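Side-chain contacts in beta-glucanase (Podospora anserina, PDB 4LE4), which probably hydrolyses beta-glucans as a glycoside hydrolase of family 131: residues T69-W72 against M77-T80; R113-A118 against S220-Y225; L143-G148 against V165-D170; D160-V165 against Y225-Y230. All coordinates share one frame; numbering follows the deposited sequence.

The four contacts sample a sandwich of two antiparallel sheets from its edge to its interior. Contact 1 is the most peripheral and only partly buried, a loop laid on the start of strand 78-84 and held by backbone and water-mediated bonds. The other three are buried and rest on side chains. Contacts 2 and 3 each run from one sheet to the other, the first through a histidine-carboxylate hydrogen bond, the second through two aromatic rings. Contact 4 stays within one sheet, reaching across strand 94-102. Contacts 2 and 4 share strand 222-233, contacts 3 and 4 share strand 163-170, and Arg78 of contact 1 reaches Ser220 of contact 2.

Contact 1: residues T69-W72 against M77-T80; sequences TAYW and MRRT
Ala70 and Arg79 are joined by a backbone hydrogen bond in which Arg79 N donates to Ala70 O at 2.8 Å. Ala70 is the centre of an inverse gamma turn in the loop that leads from strand 61-66, in one sheet of a concanavalin-type beta-sandwich, to strand 78-84 in the other. The same oxygen also takes a CA-H...O contact from Arg78 CA at 3.0 Å, so two successive residues hold it. A water extends the polar link: it accepts from Trp72 N and donates to Met77 O, the latter over 2.6 Å.

Packing is carried by Tyr71. With CG anti to the carbonyl carbon (chi1 -71°), its ring lies over the backbone at Arg78, whose CA sits above one face, offset toward the rim. Arg78 CG comes within 3.6 Å of Tyr71 CZ, while Met77 O approaches Tyr71 CD1 to 3.4 Å. The polar ends of this pair bind elsewhere, the tyrosine hydroxyl to Asp219 and the guanidinium in a salt bridge to Glu211.

Trp72 and Arg79 meet differently. The guanidinium, salt-bridged to Glu81, stands nearly perpendicular to the indole (88°) and meets its edge rather than covering a face, with Arg79 NH1 3.8 Å from Trp72 CE3.

Contact 2: residues R113-A118 against S220-Y225; sequences REHQIA and SNEDFY
His115 donates from NE2 to Glu222 OE1 in a short hydrogen bond of 2.6 Å that crosses between the two sheets of the beta-sandwich, from strand 115-120 to strand 222-233. The bond is close to straight (167° at the hydrogen), lies almost in the imidazole plane and uses the syn lone pair of the carboxylate oxygen. Beside it, Phe224 turns its rim to the histidine, its CZ 3.6 Å from His115 CD2; the two rings meet obliquely.

The next shell bears on how both polar groups are turned. His115 ND1 makes a weak bond to Arg113 O, so both ring nitrogens are engaged and the imidazole is discouraged from turning over. Glu222 reaches across with its chain extended beyond CG (chi2 179°), and its other oxygen forms a weak ion pair with Arg78. Without the imidazole, as with an alanine here, Glu222 OE1 would probably lose its donor across the sandwich and a gap would open beside the Phe224 ring.

Further out, Arg113 is salt-bridged to Asp219; Arg113 NH1 stays 4.8 Å from Glu222 OE2, not in contact, though the opposite charges probably attract.

Contact 3: residues L143-G148 against V165-D170; sequences LRWCVG and VAYEID
Tyr167, whose ring rests against Trp145, gives its hydroxyl to Ala118 O, a carbonyl oxygen that also accepts from Trp205 NE1. Two donors thus grip the one oxygen, and the hydroxyl's bond ties down the far end of the phenol, whose ring flank meets the indole.

Across the contact the touch is between rings alone. Tyr167 CE1 approaches Trp145 NE1 to 3.6 Å and Trp145 CD1 to 3.7 Å, so it is the pyrrole corner of the indole that carries the meeting. The planes are 33° apart and the centroids of the five-membered ring and the phenol 5.5 Å apart, an oblique pair whose side chains run past each other in opposite senses. Trp145 reaches this place because its CG is anti to the backbone N (chi1 173°), while NE1 itself makes a weak hydrogen bond to Thr125 OG1.

Other groups hold both rings. Val147 CG2 lies 3.2 Å above the plane of the Trp145 indole, offset toward its rim, and Phe178 stacks on that tryptophan; Tyr167 meets Phe99 edge-to-face. The nearest CA atoms of the two segments, those of Trp145 and Tyr167, are still 9.6 Å apart, and no hydrogen bond links the segments. Strand 142-147 belongs to one sheet and strand 163-170 to the other, so these aromatic side chains form part of the buried layer between the facing sheets of a concanavalin-type beta-sandwich.

Contact 4: residues D160-V165 against Y225-Y230; sequences DVWHNV and YWSGVY
Trp162 presses the outer end of its six-membered ring onto Tyr225 and its neighbours, and this one indole makes every contact between the two segments. The apolar part is a meeting of Trp162 CH2 with Tyr225 CB at 3.6 Å, the two side chains crossing at about a right angle. Beyond CB the phenol leads away, to an edge-to-face meeting with Tyr50 and a cation-pi contact with Lys104.

Polar atoms border the same end of the indole without bonding to it. Tyr225 O is 3.5 Å from Trp162 CZ3, Ser227 OG 3.8 Å from that same carbon, and Trp226 N lies near the ring plane, at the edge by CH2. The serine hydroxyl is bound instead to the backbone N of Asn52. With CG anti to the carbonyl carbon (chi1 -83°), the indole extends toward strand 222-233. A serine at Trp162 would be too short to reach Tyr225 and is likely to open a gap beside Tyr225 CB and the hydroxyl of Ser227.

In this concanavalin-type beta-sandwich, strand 94-102 pairs with both strand 163-170 and strand 222-233, and Trp162 spans it, touching Met102. Trp226 points the other way, onto Leu101 and to Val207 of the facing sheet; Trp162 therefore packs on the face of strand 222-233 turned away from Trp226, alongside the loop of Asn52.

Contact 1: residues T69-W72 against M77-T80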
loop_
_atom_site.group_PDB
_atom_site.type_symbol
_atom_site.label_atom_id
_atom_site.label_comp_id
_atom_site.label_asym_id
_atom_site.label_seq_id
_atom_site.Cartn_x
_atom_site.Cartn_y
_atom_site.Cartn_z
ATOM N N THR A 69 -1.016 -5.170 19.557
ATOM C CA THR A 69 -2.180 -4.320 19.820
ATOM C C THR A 69 -2.860 -3.777 18.546
ATOM O O THR A 69 -3.797 -2.985 18.632
ATOM C CB THR A 69 -1.765 -3.094 20.627
ATOM O OG1 THR A 69 -0.956 -2.250 19.795
ATOM C CG2 THR A 69 -0.909 -3.526 21.838
ATOM N N ALA A 70 -2.367 -4.194 17.391
ATOM C CA ALA A 70 -2.879 -3.699 16.118
ATOM C C ALA A 70 -4.235 -4.266 15.697
ATOM O O ALA A 70 -4.363 -4.805 14.603
ATOM C CB ALA A 70 -1.847 -3.931 15.028
ATOM N N TYR A 71 -5.234 -4.095 16.560
ATOM C CA TYR A 71 -6.582 -4.580 16.285
ATOM C C TYR A 71 -7.527 -3.397 16.339
ATOM O O TYR A 71 -7.531 -2.651 17.322
ATOM C CB TYR A 71 -6.989 -5.634 17.322
ATOM C CG TYR A 71 -6.257 -6.936 17.151
ATOM C CD1 TYR A 71 -6.751 -7.924 16.293
ATOM C CD2 TYR A 71 -5.045 -7.163 17.796
ATOM C CE1 TYR A 71 -6.073 -9.094 16.085
ATOM C CE2 TYR A 71 -4.342 -8.333 17.577
ATOM C CZ TYR A 71 -4.868 -9.295 16.719
ATOM O OH TYR A 71 -4.164 -10.442 16.470
ATOM N N TRP A 72 -8.329 -3.220 15.287
ATOM C CA TRP A 72 -9.257 -2.102 15.208
ATOM C C TRP A 72 -10.720 -2.531 15.351
ATOM O O TRP A 72 -11.142 -3.530 14.782
ATOM C CB TRP A 72 -9.103 -1.385 13.854
ATOM C CG TRP A 72 -10.050 -0.225 13.631
ATOM C CD1 TRP A 72 -10.113 0.945 14.356
ATOM C CD2 TRP A 72 -11.060 -0.121 12.615
ATOM N NE1 TRP A 72 -11.107 1.764 13.843
ATOM C CE2 TRP A 72 -11.697 1.127 12.781
ATOM C CE3 TRP A 72 -11.492 -0.974 11.580
ATOM C CZ2 TRP A 72 -12.751 1.547 11.948
ATOM C CZ3 TRP A 72 -12.533 -0.557 10.755
ATOM C CH2 TRP A 72 -13.148 0.691 10.944
ATOM N N MET A 77 -8.662 -9.508 12.883
ATOM C CA MET A 77 -7.597 -9.347 11.875
ATOM C C MET A 77 -6.733 -8.170 12.395
ATOM O O MET A 77 -7.281 -7.231 12.984
ATOM C CB MET A 77 -8.146 -8.885 10.497
ATOM C CG MET A 77 -9.303 -9.652 9.896
ATOM S SD MET A 77 -10.934 -8.919 10.208
ATOM C CE MET A 77 -11.062 -7.689 9.010
ATOM N N ARG A 78 -5.419 -8.210 12.194
ATOM C CA ARG A 78 -4.549 -7.077 12.606
ATOM C C ARG A 78 -4.532 -6.072 11.448
ATOM O O ARG A 78 -4.452 -6.463 10.284
ATOM C CB ARG A 78 -3.096 -7.499 12.826
ATOM C CG ARG A 78 -2.901 -8.659 13.746
ATOM C CD ARG A 78 -1.561 -9.359 13.395
ATOM N NE ARG A 78 -0.590 -8.756 14.248
ATOM C CZ ARG A 78 0.711 -8.991 14.305
ATOM N NH1 ARG A 78 1.354 -9.861 13.510
ATOM N NH2 ARG A 78 1.365 -8.356 15.260
ATOM N N ARG A 79 -4.577 -4.781 11.767
ATOM C CA ARG A 79 -4.586 -3.745 10.727
ATOM C C ARG A 79 -3.922 -2.448 11.160
ATOM O O ARG A 79 -4.079 -2.026 12.279
ATOM C CB ARG A 79 -6.034 -3.360 10.350
ATOM C CG ARG A 79 -6.935 -4.515 9.941
ATOM C CD ARG A 79 -8.373 -4.061 9.851
ATOM N NE ARG A 79 -8.605 -3.329 8.619
ATOM C CZ ARG A 79 -9.818 -3.058 8.141
ATOM N NH1 ARG A 79 -10.901 -3.462 8.804
ATOM N NH2 ARG A 79 -9.936 -2.386 7.006
ATOM N N THR A 80 -3.226 -1.816 10.221
ATOM C CA THR A 80 -2.642 -0.488 10.407
ATOM C C THR A 80 -2.801 0.060 8.989
ATOM O O THR A 80 -2.095 -0.370 8.059
ATOM C CB THR A 80 -1.147 -0.489 10.777
ATOM O OG1 THR A 80 -0.961 -1.075 12.071
ATOM C CG2 THR A 80 -0.642 0.939 10.818
HETATM O O HOH W 1 -8.424 -4.864 12.876
#

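Contact 2: residues R113-A118 against S220-Y225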
loop_
_atom_site.group_PDB
_atom_site.type_symbol
_atom_site.label_atom_id
_atom_site.label_comp_id
_atom_site.label_asym_id
_atom_site.label_seq_id
_atom_site.Cartn_x
_atom_site.Cartn_y
_atom_site.Cartn_z
ATOM N N ARG A 113 0.451 -16.543 7.311
ATOM C CA ARG A 113 -0.811 -15.814 7.401
ATOM C C ARG A 113 -1.058 -14.941 6.202
ATOM O O ARG A 113 -0.134 -14.347 5.667
ATOM C CB ARG A 113 -0.829 -14.937 8.648
ATOM C CG ARG A 113 -0.889 -15.788 9.912
ATOM C CD ARG A 113 -0.614 -14.966 11.151
ATOM N NE ARG A 113 -1.709 -14.073 11.491
ATOM C CZ ARG A 113 -1.701 -13.334 12.589
ATOM N NH1 ARG A 113 -0.661 -13.414 13.408
ATOM N NH2 ARG A 113 -2.700 -12.508 12.867
ATOM N N GLU A 114 -2.321 -14.835 5.809
ATOM C CA GLU A 114 -2.645 -14.013 4.651
ATOM C C GLU A 114 -2.581 -12.520 4.990
ATOM O O GLU A 114 -3.060 -12.091 6.035
ATOM C CB GLU A 114 -4.040 -14.372 4.135
ATOM C CG GLU A 114 -4.570 -13.422 3.044
ATOM C CD GLU A 114 -5.938 -13.870 2.474
ATOM O OE1 GLU A 114 -6.381 -15.018 2.730
ATOM O OE2 GLU A 114 -6.562 -13.074 1.756
ATOM N N HIS A 115 -1.974 -11.735 4.096
ATOM C CA HIS A 115 -1.905 -10.287 4.273
ATOM C C HIS A 115 -2.560 -9.705 3.045
ATOM O O HIS A 115 -2.390 -10.241 1.952
ATOM C CB HIS A 115 -0.458 -9.778 4.305
ATOM C CG HIS A 115 0.321 -10.254 5.494
ATOM N ND1 HIS A 115 0.693 -11.573 5.662
ATOM C CD2 HIS A 115 0.816 -9.584 6.558
ATOM C CE1 HIS A 115 1.391 -11.692 6.782
ATOM N NE2 HIS A 115 1.479 -10.499 7.343
ATOM N N GLN A 116 -3.321 -8.643 3.257
ATOM C CA GLN A 116 -3.995 -7.898 2.181
ATOM C C GLN A 116 -3.339 -6.516 2.308
ATOM O O GLN A 116 -3.363 -5.916 3.367
ATOM C CB GLN A 116 -5.498 -7.880 2.437
ATOM C CG GLN A 116 -6.081 -9.300 2.155
ATOM C CD GLN A 116 -7.445 -9.538 2.763
ATOM O OE1 GLN A 116 -8.118 -8.605 3.183
ATOM N NE2 GLN A 116 -7.865 -10.804 2.805
ATOM N N ILE A 117 -2.791 -6.034 1.200
ATOM C CA ILE A 117 -1.988 -4.816 1.175
ATOM C C ILE A 117 -2.424 -3.800 0.132
ATOM O O ILE A 117 -2.672 -4.174 -1.012
ATOM C CB ILE A 117 -0.532 -5.242 0.860
ATOM C CG1 ILE A 117 -0.085 -6.312 1.892
ATOM C CG2 ILE A 117 0.397 -4.038 0.879
ATOM C CD1 ILE A 117 1.123 -7.154 1.475
ATOM N N ALA A 118 -2.475 -2.517 0.494
ATOM C CA ALA A 118 -2.843 -1.475 -0.501
ATOM C C ALA A 118 -4.154 -1.855 -1.225
ATOM O O ALA A 118 -4.283 -1.775 -2.460
ATOM C CB ALA A 118 -1.730 -1.331 -1.500
ATOM N N SER A 220 3.506 -11.677 16.079
ATOM C CA SER A 220 4.875 -11.257 16.280
ATOM C C SER A 220 4.901 -9.938 15.504
ATOM O O SER A 220 4.100 -9.727 14.582
ATOM C CB SER A 220 5.882 -12.242 15.683
ATOM O OG SER A 220 5.704 -12.401 14.283
ATOM N N ASN A 221 5.806 -9.049 15.869
ATOM C CA ASN A 221 5.876 -7.774 15.188
ATOM C C ASN A 221 6.239 -7.959 13.729
ATOM O O ASN A 221 7.116 -8.750 13.385
ATOM C CB ASN A 221 6.882 -6.869 15.892
ATOM C CG ASN A 221 6.337 -6.303 17.197
ATOM O OD1 ASN A 221 5.363 -6.805 17.740
ATOM N ND2 ASN A 221 6.971 -5.253 17.703
ATOM N N GLU A 222 5.538 -7.214 12.877
ATOM C CA GLU A 222 5.746 -7.254 11.434
ATOM C C GLU A 222 5.865 -5.829 10.932
ATOM O O GLU A 222 5.003 -4.996 11.221
ATOM C CB GLU A 222 4.571 -7.950 10.757
ATOM C CG GLU A 222 4.494 -9.420 11.132
ATOM C CD GLU A 222 3.330 -10.143 10.489
ATOM O OE1 GLU A 222 2.866 -9.664 9.438
ATOM O OE2 GLU A 222 2.891 -11.188 11.026
ATOM N N ASP A 223 6.937 -5.567 10.196
ATOM C CA ASP A 223 7.219 -4.236 9.660
ATOM C C ASP A 223 7.133 -4.216 8.129
ATOM O O ASP A 223 7.682 -5.089 7.460
ATOM C CB ASP A 223 8.632 -3.776 10.053
ATOM C CG ASP A 223 8.802 -3.531 11.570
ATOM O OD1 ASP A 223 7.824 -3.114 12.243
ATOM O OD2 ASP A 223 9.938 -3.723 12.089
ATOM N N PHE A 224 6.492 -3.179 7.589
ATOM C CA PHE A 224 6.348 -2.996 6.139
ATOM C C PHE A 224 6.824 -1.577 5.836
ATOM O O PHE A 224 6.440 -0.651 6.518
ATOM C CB PHE A 224 4.880 -3.153 5.744
ATOM C CG PHE A 224 4.273 -4.472 6.177
ATOM C CD1 PHE A 224 3.876 -4.671 7.489
ATOM C CD2 PHE A 224 4.118 -5.511 5.259
ATOM C CE1 PHE A 224 3.324 -5.897 7.903
ATOM C CE2 PHE A 224 3.570 -6.740 5.653
ATOM C CZ PHE A 224 3.176 -6.936 6.961
ATOM N N TYR A 225 7.634 -1.417 4.804
ATOM C CA TYR A 225 8.214 -0.119 4.455
ATOM C C TYR A 225 7.550 0.406 3.212
ATOM O O TYR A 225 7.372 -0.330 2.257
ATOM C CB TYR A 225 9.709 -0.293 4.241
ATOM C CG TYR A 225 10.343 -0.772 5.522
ATOM C CD1 TYR A 225 10.851 0.138 6.444
ATOM C CD2 TYR A 225 10.354 -2.133 5.854
ATOM C CE1 TYR A 225 11.359 -0.286 7.684
ATOM C CE2 TYR A 225 10.856 -2.573 7.078
ATOM C CZ TYR A 225 11.363 -1.640 7.999
ATOM O OH TYR A 225 11.897 -2.040 9.215
#

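Contact 3: residues L143-G148 against V165-D170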
loop_
_atom_site.group_PDB
_atom_site.type_symbol
_atom_site.label_atom_id
_atom_site.label_comp_id
_atom_site.label_asym_id
_atom_site.label_seq_id
_atom_site.Cartn_x
_atom_site.Cartn_y
_atom_site.Cartn_z
ATOM N N LEU A 143 4.635 -12.477 -3.328
ATOM C CA LEU A 143 3.907 -11.208 -3.213
ATOM C C LEU A 143 3.028 -11.319 -4.479
ATOM O O LEU A 143 3.539 -11.584 -5.568
ATOM C CB LEU A 143 4.850 -10.015 -3.355
ATOM C CG LEU A 143 4.223 -8.624 -3.234
ATOM C CD1 LEU A 143 3.471 -8.460 -1.901
ATOM C CD2 LEU A 143 5.351 -7.582 -3.359
ATOM N N ARG A 144 1.730 -11.100 -4.344
ATOM C CA ARG A 144 0.804 -11.260 -5.473
ATOM C C ARG A 144 -0.023 -10.022 -5.722
ATOM O O ARG A 144 -0.354 -9.285 -4.795
ATOM C CB ARG A 144 -0.218 -12.345 -5.151
ATOM C CG ARG A 144 0.344 -13.694 -4.732
ATOM C CD ARG A 144 -0.683 -14.372 -3.831
ATOM N NE ARG A 144 -0.319 -15.728 -3.414
ATOM C CZ ARG A 144 -0.699 -16.835 -4.051
ATOM N NH1 ARG A 144 -0.337 -18.029 -3.585
ATOM N NH2 ARG A 144 -1.429 -16.760 -5.162
ATOM N N TRP A 145 -0.395 -9.830 -6.976
ATOM C CA TRP A 145 -1.312 -8.757 -7.330
ATOM C C TRP A 145 -2.604 -9.508 -7.660
ATOM O O TRP A 145 -2.595 -10.398 -8.503
ATOM C CB TRP A 145 -0.836 -8.002 -8.565
ATOM C CG TRP A 145 -1.860 -7.008 -9.026
ATOM C CD1 TRP A 145 -2.365 -5.942 -8.319
ATOM C CD2 TRP A 145 -2.517 -6.992 -10.306
ATOM N NE1 TRP A 145 -3.290 -5.271 -9.091
ATOM C CE2 TRP A 145 -3.400 -5.890 -10.307
ATOM C CE3 TRP A 145 -2.442 -7.806 -11.443
ATOM C CZ2 TRP A 145 -4.213 -5.574 -11.416
ATOM C CZ3 TRP A 145 -3.256 -7.501 -12.553
ATOM C CH2 TRP A 145 -4.123 -6.391 -12.522
ATOM N N CYS A 146 -3.699 -9.146 -7.009
ATOM C CA CYS A 146 -4.987 -9.795 -7.209
ATOM C C CYS A 146 -6.023 -8.810 -7.756
ATOM O O CYS A 146 -5.936 -7.583 -7.520
ATOM C CB CYS A 146 -5.516 -10.325 -5.880
ATOM S SG CYS A 146 -4.389 -11.513 -5.143
ATOM N N VAL A 147 -6.988 -9.375 -8.483
ATOM C CA VAL A 147 -8.113 -8.622 -9.038
ATOM C C VAL A 147 -9.327 -9.484 -8.715
ATOM O O VAL A 147 -9.387 -10.651 -9.113
ATOM C CB VAL A 147 -8.010 -8.430 -10.580
ATOM C CG1 VAL A 147 -9.249 -7.691 -11.081
ATOM C CG2 VAL A 147 -6.745 -7.660 -10.920
ATOM N N GLY A 148 -10.259 -8.929 -7.953
ATOM C CA GLY A 148 -11.430 -9.700 -7.566
ATOM C C GLY A 148 -11.047 -10.932 -6.766
ATOM O O GLY A 148 -11.739 -11.951 -6.789
ATOM N N VAL A 165 4.847 -0.059 -7.604
ATOM C CA VAL A 165 3.616 -0.479 -8.274
ATOM C C VAL A 165 2.744 0.715 -8.684
ATOM O O VAL A 165 2.804 1.789 -8.067
ATOM C CB VAL A 165 2.733 -1.294 -7.275
ATOM C CG1 VAL A 165 1.342 -1.620 -7.886
ATOM C CG2 VAL A 165 3.464 -2.563 -6.831
ATOM N N ALA A 166 2.011 0.548 -9.781
ATOM C CA ALA A 166 0.998 1.515 -10.119
ATOM C C ALA A 166 -0.201 0.694 -10.589
ATOM O O ALA A 166 -0.062 -0.139 -11.494
ATOM C CB ALA A 166 1.442 2.482 -11.217
ATOM N N TYR A 167 -1.356 0.868 -9.934
ATOM C CA TYR A 167 -2.581 0.197 -10.405
ATOM C C TYR A 167 -3.119 1.165 -11.473
ATOM O O TYR A 167 -3.288 2.330 -11.173
ATOM C CB TYR A 167 -3.666 0.152 -9.341
ATOM C CG TYR A 167 -3.353 -0.591 -8.080
ATOM C CD1 TYR A 167 -2.577 -1.739 -8.103
ATOM C CD2 TYR A 167 -3.910 -0.178 -6.864
ATOM C CE1 TYR A 167 -2.364 -2.479 -6.932
ATOM C CE2 TYR A 167 -3.705 -0.903 -5.686
ATOM C CZ TYR A 167 -2.929 -2.059 -5.728
ATOM O OH TYR A 167 -2.724 -2.804 -4.568
ATOM N N GLU A 168 -3.346 0.687 -12.689
ATOM C CA GLU A 168 -3.910 1.514 -13.772
ATOM C C GLU A 168 -5.403 1.203 -13.696
ATOM O O GLU A 168 -5.856 0.142 -14.136
ATOM C CB GLU A 168 -3.344 1.062 -15.123
ATOM C CG GLU A 168 -4.072 1.729 -16.311
ATOM C CD GLU A 168 -3.456 1.451 -17.670
ATOM O OE1 GLU A 168 -2.585 0.569 -17.794
ATOM O OE2 GLU A 168 -3.869 2.131 -18.639
ATOM N N ILE A 169 -6.178 2.107 -13.113
ATOM C CA ILE A 169 -7.578 1.808 -12.946
ATOM C C ILE A 169 -8.458 2.671 -13.859
ATOM O O ILE A 169 -8.302 3.885 -13.890
ATOM C CB ILE A 169 -7.997 2.045 -11.475
ATOM C CG1 ILE A 169 -7.010 1.312 -10.534
ATOM C CG2 ILE A 169 -9.452 1.559 -11.252
ATOM C CD1 ILE A 169 -7.348 1.400 -9.073
ATOM N N ASP A 170 -9.352 2.031 -14.597
ATOM C CA ASP A 170 -10.301 2.779 -15.422
ATOM C C ASP A 170 -11.628 2.542 -14.731
ATOM O O ASP A 170 -12.246 1.489 -14.921
ATOM C CB ASP A 170 -10.376 2.235 -16.852
ATOM C CG ASP A 170 -11.203 3.145 -17.771
ATOM O OD1 ASP A 170 -12.077 3.878 -17.252
ATOM O OD2 ASP A 170 -10.975 3.126 -19.000
#

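Contact 4: residues D160-V165 against Y225-Y230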
loop_
_atom_site.group_PDB
_atom_site.type_symbol
_atom_site.label_atom_id
_atom_site.label_comp_id
_atom_site.label_asym_id
_atom_site.label_seq_id
_atom_site.Cartn_x
_atom_site.Cartn_y
_atom_site.Cartn_z
ATOM N N ASP A 160 14.636 -6.662 1.542
ATOM C CA ASP A 160 15.315 -5.444 1.091
ATOM C C ASP A 160 15.080 -5.029 -0.348
ATOM O O ASP A 160 15.770 -4.127 -0.856
ATOM C CB ASP A 160 16.831 -5.573 1.322
ATOM C CG ASP A 160 17.159 -6.088 2.708
ATOM O OD1 ASP A 160 16.566 -5.577 3.663
ATOM O OD2 ASP A 160 17.999 -7.003 2.858
ATOM N N VAL A 161 14.153 -5.694 -1.029
ATOM C CA VAL A 161 13.853 -5.333 -2.410
ATOM C C VAL A 161 12.686 -4.385 -2.434
ATOM O O VAL A 161 11.665 -4.664 -1.828
ATOM C CB VAL A 161 13.471 -6.595 -3.265
ATOM C CG1 VAL A 161 12.971 -6.165 -4.660
ATOM C CG2 VAL A 161 14.688 -7.507 -3.401
ATOM N N TRP A 162 12.831 -3.262 -3.127
ATOM C CA TRP A 162 11.732 -2.322 -3.232
ATOM C C TRP A 162 10.878 -2.649 -4.442
ATOM O O TRP A 162 11.398 -2.796 -5.528
ATOM C CB TRP A 162 12.265 -0.892 -3.369
ATOM C CG TRP A 162 12.597 -0.309 -2.053
ATOM C CD1 TRP A 162 13.843 -0.275 -1.441
ATOM C CD2 TRP A 162 11.670 0.233 -1.114
ATOM N NE1 TRP A 162 13.723 0.256 -0.184
ATOM C CE2 TRP A 162 12.409 0.581 0.049
ATOM C CE3 TRP A 162 10.276 0.459 -1.134
ATOM C CZ2 TRP A 162 11.812 1.149 1.173
ATOM C CZ3 TRP A 162 9.666 1.025 0.005
ATOM C CH2 TRP A 162 10.446 1.367 1.144
ATOM N N HIS A 163 9.574 -2.817 -4.220
ATOM C CA HIS A 163 8.630 -3.087 -5.289
ATOM C C HIS A 163 7.829 -1.841 -5.531
ATOM O O HIS A 163 7.096 -1.385 -4.652
ATOM C CB HIS A 163 7.673 -4.219 -4.890
ATOM C CG HIS A 163 8.326 -5.562 -4.900
ATOM N ND1 HIS A 163 8.315 -6.382 -6.007
ATOM C CD2 HIS A 163 9.058 -6.202 -3.959
ATOM C CE1 HIS A 163 9.018 -7.474 -5.749
ATOM N NE2 HIS A 163 9.482 -7.389 -4.512
ATOM N N ASN A 164 7.953 -1.299 -6.733
ATOM C CA ASN A 164 7.225 -0.081 -7.099
ATOM C C ASN A 164 6.033 -0.532 -7.943
ATOM O O ASN A 164 6.203 -1.273 -8.888
ATOM C CB ASN A 164 8.155 0.810 -7.932
ATOM C CG ASN A 164 9.561 0.914 -7.315
ATOM O OD1 ASN A 164 10.575 0.463 -7.898
ATOM N ND2 ASN A 164 9.617 1.471 -6.139
ATOM N N VAL A 165 4.847 -0.059 -7.604
ATOM C CA VAL A 165 3.616 -0.479 -8.274
ATOM C C VAL A 165 2.744 0.715 -8.684
ATOM O O VAL A 165 2.804 1.789 -8.067
ATOM C CB VAL A 165 2.733 -1.294 -7.275
ATOM C CG1 VAL A 165 1.342 -1.620 -7.886
ATOM C CG2 VAL A 165 3.464 -2.563 -6.831
ATOM N N TYR A 225 7.634 -1.417 4.804
ATOM C CA TYR A 225 8.214 -0.119 4.455
ATOM C C TYR A 225 7.550 0.406 3.212
ATOM O O TYR A 225 7.372 -0.330 2.257
ATOM C CB TYR A 225 9.709 -0.293 4.241
ATOM C CG TYR A 225 10.343 -0.772 5.522
ATOM C CD1 TYR A 225 10.851 0.138 6.444
ATOM C CD2 TYR A 225 10.354 -2.133 5.854
ATOM C CE1 TYR A 225 11.359 -0.286 7.684
ATOM C CE2 TYR A 225 10.856 -2.573 7.078
ATOM C CZ TYR A 225 11.363 -1.640 7.999
ATOM O OH TYR A 225 11.897 -2.040 9.215
ATOM N N TRP A 226 7.184 1.679 3.240
ATOM C CA TRP A 226 6.443 2.283 2.125
ATOM C C TRP A 226 7.002 3.634 1.724
ATOM O O TRP A 226 7.449 4.387 2.594
ATOM C CB TRP A 226 5.005 2.584 2.568
ATOM C CG TRP A 226 4.188 1.419 2.988
ATOM C CD1 TRP A 226 4.340 0.651 4.130
ATOM C CD2 TRP A 226 3.088 0.879 2.281
ATOM N NE1 TRP A 226 3.394 -0.335 4.156
ATOM C CE2 TRP A 226 2.604 -0.223 3.037
ATOM C CE3 TRP A 226 2.453 1.210 1.074
ATOM C CZ2 TRP A 226 1.508 -0.997 2.626
ATOM C CZ3 TRP A 226 1.358 0.429 0.663
ATOM C CH2 TRP A 226 0.904 -0.654 1.440
ATOM N N SER A 227 6.937 3.958 0.429
ATOM C CA SER A 227 7.327 5.300 -0.022
ATOM C C SER A 227 6.669 5.539 -1.377
ATOM O O SER A 227 6.058 4.629 -1.937
ATOM C CB SER A 227 8.854 5.468 -0.118
ATOM O OG SER A 227 9.464 4.618 -1.057
ATOM N N GLY A 228 6.738 6.776 -1.864
ATOM C CA GLY A 228 6.188 7.059 -3.173
ATOM C C GLY A 228 4.713 6.771 -3.361
ATOM O O GLY A 228 4.308 6.381 -4.436
ATOM N N VAL A 229 3.915 6.993 -2.341
ATOM C CA VAL A 229 2.481 6.765 -2.450
ATOM C C VAL A 229 1.803 8.039 -2.985
ATOM O O VAL A 229 1.891 9.072 -2.355
ATOM C CB VAL A 229 1.884 6.474 -1.072
ATOM C CG1 VAL A 229 0.355 6.234 -1.207
ATOM C CG2 VAL A 229 2.602 5.228 -0.433
ATOM N N TYR A 230 1.162 7.964 -4.141
ATOM C CA TYR A 230 0.452 9.122 -4.707
ATOM C C TYR A 230 -0.490 8.654 -5.815
ATOM O O TYR A 230 -0.411 7.519 -6.296
ATOM C CB TYR A 230 1.439 10.203 -5.223
ATOM C CG TYR A 230 2.275 9.834 -6.442
ATOM C CD1 TYR A 230 1.898 10.266 -7.721
ATOM C CD2 TYR A 230 3.452 9.077 -6.321
ATOM C CE1 TYR A 230 2.674 9.959 -8.851
ATOM C CE2 TYR A 230 4.230 8.765 -7.447
ATOM C CZ TYR A 230 3.823 9.219 -8.705
ATOM O OH TYR A 230 4.582 8.955 -9.814
#